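Local structure of cell division cycle protein 123 (Schizosaccharomyces pombe, 4ZGP) at residues 49-54 with 98-103; 230-235 with 241-246. The protein acts as an ATP-dependent chaperone that binds the gamma subunit of translation initiation factor eIF2, allowing it to assemble with the alpha and beta subunits. All blocks are in the same frame, centred on the assembly; numbering follows the deposited sequence.

Contact 1. Residues 49-54 with 98-103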
ATOM      1  N   LYS A  49      -0.788  -3.500  13.218  1.00 25.57           N
ATOM      2  CA  LYS A  49      -1.893  -3.154  14.109  1.00 28.72           C
ATOM      3  C   LYS A  49      -2.710  -2.066  13.472  1.00 30.06           C
ATOM      4  O   LYS A  49      -2.172  -1.168  12.818  1.00 31.29           O
ATOM      5  CB  LYS A  49      -1.399  -2.674  15.483  1.00 29.94           C
ATOM      6  CG  LYS A  49      -0.591  -3.703  16.250  1.00 39.37           C
ATOM      7  CD  LYS A  49      -1.488  -4.734  16.919  1.00 39.61           C
ATOM      8  CE  LYS A  49      -0.681  -5.719  17.756  1.00 50.57           C
ATOM      9  NZ  LYS A  49      -1.554  -6.702  18.467  1.00 52.13           N
ATOM     10  N   VAL A  50      -4.020  -2.132  13.648  1.00 26.12           N
ATOM     11  CA  VAL A  50      -4.877  -1.095  13.107  1.00 25.79           C
ATOM     12  C   VAL A  50      -5.624  -0.351  14.203  1.00 31.62           C
ATOM     13  O   VAL A  50      -6.307  -0.962  15.022  1.00 35.16           O
ATOM     14  CB  VAL A  50      -5.898  -1.679  12.096  1.00 30.99           C
ATOM     15  CG1 VAL A  50      -6.716  -0.572  11.486  1.00 28.24           C
ATOM     16  CG2 VAL A  50      -5.171  -2.429  11.005  1.00 28.52           C
ATOM     17  N   ILE A  51      -5.485   0.969  14.217  1.00 28.36           N
ATOM     18  CA  ILE A  51      -6.285   1.799  15.112  1.00 31.59           C
ATOM     19  C   ILE A  51      -7.463   2.402  14.357  1.00 28.39           C
ATOM     20  O   ILE A  51      -7.293   3.279  13.514  1.00 30.98           O
ATOM     21  CB  ILE A  51      -5.439   2.907  15.741  1.00 30.93           C
ATOM     22  CG1 ILE A  51      -4.318   2.283  16.564  1.00 32.90           C
ATOM     23  CG2 ILE A  51      -6.319   3.806  16.612  1.00 39.01           C
ATOM     24  CD1 ILE A  51      -3.264   3.287  17.020  1.00 37.79           C
ATOM     25  N   LYS A  52      -8.666   1.915  14.656  1.00 27.61           N
ATOM     26  CA  LYS A  52      -9.841   2.247  13.874  1.00 29.27           C
ATOM     27  C   LYS A  52     -11.076   2.327  14.774  1.00 38.38           C
ATOM     28  O   LYS A  52     -11.340   1.402  15.532  1.00 35.77           O
ATOM     29  CB  LYS A  52     -10.059   1.207  12.775  1.00 32.44           C
ATOM     30  CG  LYS A  52     -11.124   1.580  11.749  1.00 31.67           C
ATOM     31  CD  LYS A  52     -11.376   0.415  10.798  1.00 30.98           C
ATOM     32  CE  LYS A  52     -12.411   0.753   9.718  1.00 34.06           C
ATOM     33  NZ  LYS A  52     -12.028   1.934   8.899  1.00 27.95           N
ATOM     34  N   PRO A  53     -11.814   3.442  14.706  1.00 32.95           N
ATOM     35  CA  PRO A  53     -11.450   4.601  13.884  1.00 34.69           C
ATOM     36  C   PRO A  53     -10.246   5.357  14.433  1.00 38.50           C
ATOM     37  O   PRO A  53      -9.853   5.177  15.585  1.00 37.02           O
ATOM     38  CB  PRO A  53     -12.703   5.476  13.925  1.00 41.06           C
ATOM     39  CG  PRO A  53     -13.415   5.063  15.159  1.00 40.73           C
ATOM     40  CD  PRO A  53     -13.135   3.602  15.336  1.00 41.50           C
ATOM     41  N   ILE A  54      -9.650   6.180  13.586  1.00 35.02           N
ATOM     42  CA  ILE A  54      -8.506   6.985  13.982  1.00 41.53           C
ATOM     43  C   ILE A  54      -8.948   8.002  15.037  1.00 40.92           C
ATOM     44  O   ILE A  54     -10.015   8.601  14.911  1.00 45.40           O
ATOM     45  CB  ILE A  54      -7.878   7.687  12.741  1.00 37.85           C
ATOM     46  CG1 ILE A  54      -6.530   8.313  13.082  1.00 42.25           C
ATOM     47  CG2 ILE A  54      -8.842   8.712  12.135  1.00 35.55           C
ATOM     48  CD1 ILE A  54      -5.739   8.664  11.858  1.00 43.74           C
ATOM     49  N   ILE A  98      -1.451   9.382  21.900  1.00 34.79           N
ATOM     50  CA  ILE A  98      -0.015   9.140  21.848  1.00 32.17           C
ATOM     51  C   ILE A  98       0.348   7.811  22.523  1.00 36.53           C
ATOM     52  O   ILE A  98       1.163   7.046  21.997  1.00 35.29           O
ATOM     53  CB  ILE A  98       0.783  10.283  22.523  1.00 37.31           C
ATOM     54  CG1 ILE A  98       0.456  11.624  21.868  1.00 42.49           C
ATOM     55  CG2 ILE A  98       2.291  10.010  22.448  1.00 32.32           C
ATOM     56  CD1 ILE A  98       0.812  11.703  20.412  1.00 36.77           C
ATOM     57  N   GLN A  99      -0.233   7.537  23.690  1.00 33.00           N
ATOM     58  CA  GLN A  99       0.066   6.281  24.387  1.00 34.52           C
ATOM     59  C   GLN A  99      -0.463   5.066  23.619  1.00 35.89           C
ATOM     60  O   GLN A  99       0.177   4.001  23.590  1.00 34.49           O
ATOM     61  CB  GLN A  99      -0.523   6.304  25.799  1.00 20.00           C
ATOM     62  CG  GLN A  99       0.111   7.332  26.721  1.00 20.00           C
ATOM     63  CD  GLN A  99       1.597   7.107  26.913  1.00 20.00           C
ATOM     64  OE1 GLN A  99       2.047   5.968  27.036  1.00 20.00           O
ATOM     65  NE2 GLN A  99       2.363   8.194  26.936  1.00 20.00           N
ATOM     66  N   LEU A 100      -1.620   5.238  22.992  1.00 31.03           N
ATOM     67  CA  LEU A 100      -2.230   4.183  22.185  1.00 38.26           C
ATOM     68  C   LEU A 100      -1.312   3.806  21.026  1.00 36.13           C
ATOM     69  O   LEU A 100      -1.052   2.628  20.765  1.00 37.59           O
ATOM     70  CB  LEU A 100      -3.594   4.638  21.659  1.00 37.54           C
ATOM     71  CG  LEU A 100      -4.534   3.572  21.086  1.00 46.31           C
ATOM     72  CD1 LEU A 100      -4.626   2.379  22.022  1.00 49.94           C
ATOM     73  CD2 LEU A 100      -5.920   4.162  20.851  1.00 46.66           C
ATOM     74  N   ILE A 101      -0.798   4.825  20.354  1.00 33.23           N
ATOM     75  CA  ILE A 101       0.138   4.619  19.261  1.00 27.14           C
ATOM     76  C   ILE A 101       1.410   3.954  19.737  1.00 31.78           C
ATOM     77  O   ILE A 101       1.884   3.003  19.131  1.00 29.29           O
ATOM     78  CB  ILE A 101       0.453   5.948  18.586  1.00 31.86           C
ATOM     79  CG1 ILE A 101      -0.827   6.488  17.938  1.00 27.98           C
ATOM     80  CG2 ILE A 101       1.608   5.805  17.598  1.00 28.64           C
ATOM     81  CD1 ILE A 101      -0.668   7.856  17.332  1.00 26.51           C
ATOM     82  N   GLU A 102       1.963   4.413  20.858  1.00 29.75           N
ATOM     83  CA  GLU A 102       3.232   3.840  21.263  1.00 30.82           C
ATOM     84  C   GLU A 102       3.057   2.462  21.904  1.00 30.04           C
ATOM     85  O   GLU A 102       4.006   1.675  21.971  1.00 35.28           O
ATOM     86  CB  GLU A 102       3.975   4.823  22.174  1.00 36.57           C
ATOM     87  CG  GLU A 102       4.576   5.946  21.314  1.00 35.69           C
ATOM     88  CD  GLU A 102       5.154   7.112  22.094  1.00 40.83           C
ATOM     89  OE1 GLU A 102       4.993   7.152  23.336  1.00 38.39           O
ATOM     90  OE2 GLU A 102       5.777   7.989  21.440  1.00 32.63           O
ATOM     91  N   LYS A 103       1.847   2.154  22.343  1.00 34.09           N
ATOM     92  CA  LYS A 103       1.544   0.800  22.787  1.00 35.66           C
ATOM     93  C   LYS A 103       1.671  -0.158  21.597  1.00 37.90           C
ATOM     94  O   LYS A 103       2.327  -1.203  21.675  1.00 33.98           O
ATOM     95  CB  LYS A 103       0.142   0.736  23.396  1.00 40.45           C
ATOM     96  CG  LYS A 103      -0.364  -0.674  23.674  1.00 45.50           C
ATOM     97  CD  LYS A 103      -1.748  -0.662  24.315  1.00 53.13           C
ATOM     98  CE  LYS A 103      -1.639  -0.567  25.827  1.00 57.49           C
ATOM     99  NZ  LYS A 103      -0.849  -1.711  26.370  1.00 57.65           N
TER
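I51 reaches across from an edge strand to I101 and L100 on one side of helix 95-107, so that this helix packs on the small three-stranded antiparallel sheet of an ATP-grasp protein. CD1 of I51 makes the central contact: it lies 4.1 Å from CG1 of I101 and 4.3 Å from CG of L100. The side chains of I51 and I101 cross at about a right angle, and the isoleucine tip from the strand comes up against the flank of the one from the helix. With CG1 anti to the carbonyl carbon (chi1 -61°) and CD1 carried on in an extended chain (chi2 169°), I51 spends its longer branch on bridging the gap. Its CG2 branch makes a further contact with the more exposed L100, whose CD2 is 4.3 Å from CG2 of I51.

No hydrogen bond joins the two segments, and the contact is purely apolar. What positions it is the sheet: I51 pairs through its backbone with L180 of the central strand 180-184, the side chains of I51 and I101 both touch L180, and I101, the buried member of the trio, also rests on L182 and on A138 of helix 138-146. K183, in the same central strand, binds ATP, and its side chain is about 11 Å from that of I51. On the helix, the carboxylate oxygen OE2 of E102 accepts a hydrogen bond from the backbone N of A138.

Contact 2. Residues 230-235 with 241-246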
ATOM      1  N   ASP A 230       1.497 -18.312  -7.204  1.00 27.27           N
ATOM      2  CA  ASP A 230       1.014 -19.060  -6.045  1.00 26.90           C
ATOM      3  C   ASP A 230       0.333 -18.156  -5.026  1.00 26.77           C
ATOM      4  O   ASP A 230      -0.696 -18.526  -4.453  1.00 26.11           O
ATOM      5  CB  ASP A 230       2.160 -19.806  -5.374  1.00 27.78           C
ATOM      6  CG  ASP A 230       2.621 -21.024  -6.169  1.00 37.02           C
ATOM      7  OD1 ASP A 230       1.897 -21.467  -7.096  1.00 40.12           O
ATOM      8  OD2 ASP A 230       3.715 -21.536  -5.854  1.00 39.86           O
ATOM      9  N   LEU A 231       0.903 -16.977  -4.785  1.00 23.10           N
ATOM     10  CA  LEU A 231       0.270 -16.031  -3.861  1.00 23.52           C
ATOM     11  C   LEU A 231      -1.108 -15.602  -4.392  1.00 24.57           C
ATOM     12  O   LEU A 231      -2.076 -15.555  -3.642  1.00 24.45           O
ATOM     13  CB  LEU A 231       1.163 -14.802  -3.622  1.00 22.38           C
ATOM     14  CG  LEU A 231       0.615 -13.706  -2.714  1.00 24.98           C
ATOM     15  CD1 LEU A 231       0.226 -14.301  -1.372  1.00 25.80           C
ATOM     16  CD2 LEU A 231       1.638 -12.588  -2.499  1.00 25.38           C
ATOM     17  N   LEU A 232      -1.201 -15.314  -5.687  1.00 21.44           N
ATOM     18  CA  LEU A 232      -2.466 -14.859  -6.249  1.00 24.29           C
ATOM     19  C   LEU A 232      -3.564 -15.905  -6.033  1.00 24.11           C
ATOM     20  O   LEU A 232      -4.717 -15.553  -5.809  1.00 23.92           O
ATOM     21  CB  LEU A 232      -2.329 -14.533  -7.749  1.00 22.52           C
ATOM     22  CG  LEU A 232      -3.644 -14.166  -8.466  1.00 25.48           C
ATOM     23  CD1 LEU A 232      -4.390 -12.934  -7.869  1.00 21.43           C
ATOM     24  CD2 LEU A 232      -3.388 -13.974  -9.977  1.00 28.34           C
ATOM     25  N   LYS A 233      -3.207 -17.188  -6.071  1.00 24.22           N
ATOM     26  CA  LYS A 233      -4.197 -18.232  -5.799  1.00 26.25           C
ATOM     27  C   LYS A 233      -4.741 -18.109  -4.387  1.00 27.75           C
ATOM     28  O   LYS A 233      -5.889 -18.484  -4.110  1.00 29.91           O
ATOM     29  CB  LYS A 233      -3.605 -19.626  -5.986  1.00 27.68           C
ATOM     30  CG  LYS A 233      -3.290 -19.976  -7.422  1.00 31.52           C
ATOM     31  CD  LYS A 233      -2.578 -21.326  -7.481  1.00 38.90           C
ATOM     32  CE  LYS A 233      -2.282 -21.739  -8.921  1.00 46.63           C
ATOM     33  NZ  LYS A 233      -1.318 -20.818  -9.597  1.00 49.73           N
ATOM     34  N   LYS A 234      -3.918 -17.580  -3.494  1.00 24.23           N
ATOM     35  CA  LYS A 234      -4.344 -17.408  -2.102  1.00 25.24           C
ATOM     36  C   LYS A 234      -5.118 -16.106  -1.861  1.00 24.40           C
ATOM     37  O   LYS A 234      -5.569 -15.847  -0.739  1.00 26.17           O
ATOM     38  CB  LYS A 234      -3.127 -17.458  -1.175  1.00 29.78           C
ATOM     39  CG  LYS A 234      -2.491 -18.842  -1.098  1.00 30.34           C
ATOM     40  CD  LYS A 234      -1.214 -18.793  -0.290  1.00 34.15           C
ATOM     41  CE  LYS A 234      -0.392 -20.041  -0.487  1.00 43.68           C
ATOM     42  NZ  LYS A 234       1.003 -19.800  -0.033  1.00 44.88           N
ATOM     43  N   LEU A 235      -5.279 -15.294  -2.904  1.00 22.99           N
ATOM     44  CA  LEU A 235      -6.012 -14.019  -2.794  1.00 21.65           C
ATOM     45  C   LEU A 235      -7.445 -14.190  -3.314  1.00 21.45           C
ATOM     46  O   LEU A 235      -8.129 -13.216  -3.671  1.00 21.22           O
ATOM     47  CB  LEU A 235      -5.287 -12.904  -3.564  1.00 19.24           C
ATOM     48  CG  LEU A 235      -3.826 -12.630  -3.140  1.00 21.03           C
ATOM     49  CD1 LEU A 235      -3.212 -11.474  -3.918  1.00 22.47           C
ATOM     50  CD2 LEU A 235      -3.672 -12.349  -1.631  1.00 23.63           C
ATOM     51  N   PRO A 241     -12.562  -8.513  -9.492  1.00 25.85           N
ATOM     52  CA  PRO A 241     -11.825  -9.285 -10.494  1.00 28.62           C
ATOM     53  C   PRO A 241     -10.522  -8.626 -10.945  1.00 23.82           C
ATOM     54  O   PRO A 241      -9.604  -9.339 -11.379  1.00 25.83           O
ATOM     55  CB  PRO A 241     -12.817  -9.355 -11.664  1.00 27.71           C
ATOM     56  CG  PRO A 241     -13.580  -8.074 -11.573  1.00 28.38           C
ATOM     57  CD  PRO A 241     -13.748  -7.845 -10.069  1.00 29.94           C
ATOM     58  N   ASP A 242     -10.465  -7.300 -10.882  1.00 23.68           N
ATOM     59  CA  ASP A 242      -9.276  -6.560 -11.298  1.00 27.77           C
ATOM     60  C   ASP A 242      -8.695  -5.762 -10.127  1.00 25.06           C
ATOM     61  O   ASP A 242      -9.416  -5.021  -9.456  1.00 29.71           O
ATOM     62  CB  ASP A 242      -9.590  -5.581 -12.428  1.00 23.74           C
ATOM     63  CG  ASP A 242     -10.501  -6.172 -13.512  1.00 28.12           C
ATOM     64  OD1 ASP A 242     -10.495  -7.395 -13.749  1.00 31.14           O
ATOM     65  OD2 ASP A 242     -11.215  -5.372 -14.149  1.00 41.53           O
ATOM     66  N   PHE A 243      -7.395  -5.900  -9.900  1.00 25.89           N
ATOM     67  CA  PHE A 243      -6.742  -5.155  -8.825  1.00 22.71           C
ATOM     68  C   PHE A 243      -5.231  -5.236  -9.004  1.00 19.71           C
ATOM     69  O   PHE A 243      -4.741  -5.897  -9.918  1.00 20.34           O
ATOM     70  CB  PHE A 243      -7.181  -5.694  -7.434  1.00 18.15           C
ATOM     71  CG  PHE A 243      -6.869  -7.163  -7.193  1.00 21.53           C
ATOM     72  CD1 PHE A 243      -7.735  -8.157  -7.625  1.00 22.35           C
ATOM     73  CD2 PHE A 243      -5.709  -7.547  -6.509  1.00 27.34           C
ATOM     74  CE1 PHE A 243      -7.469  -9.511  -7.379  1.00 23.03           C
ATOM     75  CE2 PHE A 243      -5.428  -8.901  -6.266  1.00 25.27           C
ATOM     76  CZ  PHE A 243      -6.309  -9.881  -6.696  1.00 25.47           C
ATOM     77  N   VAL A 244      -4.496  -4.543  -8.137  1.00 22.11           N
ATOM     78  CA  VAL A 244      -3.040  -4.515  -8.224  1.00 15.65           C
ATOM     79  C   VAL A 244      -2.487  -4.878  -6.857  1.00 20.46           C
ATOM     80  O   VAL A 244      -2.903  -4.272  -5.890  1.00 21.14           O
ATOM     81  CB  VAL A 244      -2.548  -3.131  -8.631  1.00 19.40           C
ATOM     82  CG1 VAL A 244      -1.028  -3.109  -8.751  1.00 21.06           C
ATOM     83  CG2 VAL A 244      -3.237  -2.677  -9.974  1.00 21.84           C
ATOM     84  N   PHE A 245      -1.585  -5.849  -6.768  1.00 17.83           N
ATOM     85  CA  PHE A 245      -1.048  -6.178  -5.441  1.00 18.27           C
ATOM     86  C   PHE A 245       0.464  -6.066  -5.441  1.00 21.21           C
ATOM     87  O   PHE A 245       1.103  -6.329  -6.453  1.00 21.67           O
ATOM     88  CB  PHE A 245      -1.543  -7.567  -4.949  1.00 15.13           C
ATOM     89  CG  PHE A 245      -1.043  -8.773  -5.720  1.00 20.36           C
ATOM     90  CD1 PHE A 245      -1.685  -9.211  -6.861  1.00 20.09           C
ATOM     91  CD2 PHE A 245      -0.011  -9.551  -5.222  1.00 24.29           C
ATOM     92  CE1 PHE A 245      -1.252 -10.364  -7.525  1.00 21.49           C
ATOM     93  CE2 PHE A 245       0.427 -10.703  -5.878  1.00 24.80           C
ATOM     94  CZ  PHE A 245      -0.180 -11.105  -7.030  1.00 22.85           C
ATOM     95  N   ASP A 246       1.027  -5.589  -4.322  1.00 19.29           N
ATOM     96  CA  ASP A 246       2.478  -5.455  -4.202  1.00 20.98           C
ATOM     97  C   ASP A 246       2.985  -6.619  -3.380  1.00 22.08           C
ATOM     98  O   ASP A 246       2.327  -7.046  -2.432  1.00 19.64           O
ATOM     99  CB  ASP A 246       2.885  -4.124  -3.545  1.00 19.92           C
ATOM    100  CG  ASP A 246       2.573  -2.919  -4.425  1.00 28.61           C
ATOM    101  OD1 ASP A 246       2.428  -3.090  -5.654  1.00 29.41           O
ATOM    102  OD2 ASP A 246       2.461  -1.808  -3.891  1.00 32.95           O
TER
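L231, L232 and L235 meet the rings of F243 and F245, packing residues 230-235, on helix 221-233, onto strand 243-250 in the five-stranded sheet of the ATP-grasp fold. L231 comes first: its CD2 sits 4.1 Å from CE2 of F245, the two side chains sliding past each other in opposite directions. L232 starts off beside the strand rather than aimed at it, but with CG anti to the backbone N (chi1 175°) it brings CD1 within reach of both rings, oblique to each, 3.8 Å from CZ of F243 and 4.1 Å from CE1 of F245. Three residues further on, L235 makes the CH-pi contact. Its CD1 stands 3.9 Å from the centroid of the F245 ring, only 10° off the ring normal, and the same methyl meets the edge of F243, with CE2 4.1 Å away. Both rings can meet L232 and L235 because alternate strand residues project to the same side.

F245 also packs against C196 and V198 of strand 193-199 and L256 of strand 253-261, while the F243 ring meets that of F238. Replacing F245 with an alanine is likely to leave the CD1 methyl of L235 without its aromatic face and open a gap between the leucines and the sheet.

The CB of D246 points away from the leucines; its carboxylate forms salt bridges with R195 and R209, and the residue touches ADP. With no hydrogen bond between the segments, hydrocarbon and aromatic contacts alone join them, consistent with an apolar layer backing a strand in which D246, next after F245, binds the nucleotide.

From the N terminus, strand 48-51 comes first, and the chain closes contact 1 when helix 95-107 returns to it, 44 residues on and after a region that is partly unmodelled. The chain then builds the other two strands of that small sheet and runs through strands 193-199 and 202-208 before contact 2 opens. That second loop is short: the chain leaves helix 221-233 and comes straight back as strand 243-250. The two contacts therefore follow in series, neither nesting nor crossing, with centres 28 Å apart. Each ties a helix to a different sheet, and residues of both sheets bind the nucleotide, as expected for an ATP-grasp fold.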